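Local coordinates for protein NUDIX hydrolase (Alicyclobacillus acidocaldarius subsp. acidocaldarius, PDB 3QSJ) that binds calcium in the crystal and probably hydrolyses phosphorus-containing acid anhydrides, as other NUDIX hydrolases do with magnesium or manganese, at residues A[186-190]-A[191-195]. Numbering follows the deposited sequence.
Sequences LTRIQ and SGELP
R188 meets both E193 and L194 where the chain turns back at the end of its helix. The carboxylate of E193 comes to the edge of the guanidinium: R188 NE gives a nearly straight hydrogen bond of 2.8 Å to E193 OE2, close to the guanidinium plane, and with it a salt bridge. The two flat groups are themselves steeply turned, 72° apart, and the side chains cross at about a right angle. Over one face of the same guanidinium lies a methyl of L194, with CD1 3.7 Å from R188 CZ. The bend at chi3 (71°) carries NE and the whole guanidinium round together, setting NE against the glutamate and one face against the leucine methyl.

The backbone of the same turn forms a Schellman motif. G192, at positive phi, donates its N to I189 O at 3.0 Å, and R188 O receives weak bonds from E193 N and L194 N. One residue before R188, T187 O is gripped twice by S191, whose N and OG (2.8 Å from T187 O) approach from opposite faces of the carbonyl plane. OG lies beside the backbone N of its own residue (chi1 -61°), which points the hydroxyl back into the last turn, at the T187 carbonyl. A water donates to both I189 O and L194 O, bridging the turn, and I189 CA makes a CH...O contact with L194 O.

This surface turn closes helix 182-190, far from the calcium site, and leads toward helix 198-209. I189 packs on I201 and L204 of that helix and, like L194, on V42 of strand 42-48, to which P195 is also hydrogen-bonded through its backbone.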
# COMPACT_ATOMS: atom_id res chain seq x y z
N LEU A 186 -11.53 -12.51 1.20
CA LEU A 186 -11.94 -12.71 2.59
C LEU A 186 -12.37 -14.16 2.85
O LEU A 186 -11.91 -14.76 3.81
CB LEU A 186 -13.09 -11.74 2.98
CG LEU A 186 -13.53 -11.79 4.46
CD1 LEU A 186 -12.34 -11.60 5.43
CD2 LEU A 186 -14.61 -10.80 4.75
N THR A 187 -13.24 -14.71 1.97
CA THR A 187 -13.76 -16.07 2.10
C THR A 187 -12.61 -17.06 2.04
O THR A 187 -12.56 -17.98 2.88
CB THR A 187 -14.87 -16.27 1.05
OG1 THR A 187 -15.92 -15.35 1.35
CG2 THR A 187 -15.40 -17.69 1.01
N ARG A 188 -11.62 -16.80 1.16
CA ARG A 188 -10.46 -17.66 1.01
C ARG A 188 -9.59 -17.68 2.24
O ARG A 188 -9.03 -18.73 2.55
CB ARG A 188 -9.67 -17.32 -0.24
CG ARG A 188 -10.47 -17.64 -1.49
CD ARG A 188 -9.59 -17.67 -2.70
NE ARG A 188 -8.72 -18.85 -2.67
CZ ARG A 188 -7.64 -18.99 -3.42
NH1 ARG A 188 -7.27 -18.03 -4.26
NH2 ARG A 188 -6.90 -20.09 -3.32
N ILE A 189 -9.50 -16.55 2.96
CA ILE A 189 -8.74 -16.49 4.21
C ILE A 189 -9.53 -17.16 5.33
O ILE A 189 -8.97 -17.97 6.04
CB ILE A 189 -8.41 -15.03 4.55
CG1 ILE A 189 -7.51 -14.45 3.46
CG2 ILE A 189 -7.75 -14.91 5.93
CD1 ILE A 189 -7.46 -12.88 3.46
N GLN A 190 -10.81 -16.78 5.50
CA GLN A 190 -11.68 -17.33 6.55
C GLN A 190 -11.78 -18.85 6.48
O GLN A 190 -11.89 -19.51 7.52
CB GLN A 190 -13.09 -16.69 6.48
CG GLN A 190 -13.08 -15.17 6.69
CD GLN A 190 -14.47 -14.57 6.59
OE1 GLN A 190 -14.84 -13.70 7.37
NE2 GLN A 190 -15.26 -15.01 5.63
N SER A 191 -11.70 -19.40 5.26
CA SER A 191 -11.78 -20.84 5.00
C SER A 191 -10.47 -21.57 5.30
O SER A 191 -10.48 -22.79 5.43
CB SER A 191 -12.23 -21.11 3.56
OG SER A 191 -13.52 -20.57 3.33
N GLY A 192 -9.37 -20.83 5.42
CA GLY A 192 -8.07 -21.40 5.71
C GLY A 192 -7.21 -21.75 4.51
O GLY A 192 -6.11 -22.29 4.68
N GLU A 193 -7.68 -21.41 3.29
CA GLU A 193 -7.01 -21.65 2.02
C GLU A 193 -5.71 -20.84 1.93
O GLU A 193 -4.69 -21.36 1.46
CB GLU A 193 -7.93 -21.24 0.84
CG GLU A 193 -9.36 -21.76 0.92
CD GLU A 193 -10.18 -21.74 -0.36
OE1 GLU A 193 -11.26 -22.37 -0.36
OE2 GLU A 193 -9.74 -21.12 -1.35
N LEU A 194 -5.76 -19.57 2.38
CA LEU A 194 -4.61 -18.63 2.33
C LEU A 194 -4.37 -17.93 3.69
O LEU A 194 -5.33 -17.48 4.32
CB LEU A 194 -4.81 -17.57 1.24
CG LEU A 194 -5.01 -18.06 -0.20
CD1 LEU A 194 -5.70 -17.04 -1.00
CD2 LEU A 194 -3.67 -18.46 -0.86
N PRO A 195 -3.11 -17.78 4.14
CA PRO A 195 -2.89 -17.11 5.42
C PRO A 195 -2.82 -15.60 5.24
O PRO A 195 -2.38 -15.10 4.20
CB PRO A 195 -1.54 -17.66 5.88
CG PRO A 195 -0.95 -18.35 4.70
CD PRO A 195 -1.85 -18.29 3.56
O HOH W 1 -6.52 -18.37 6.72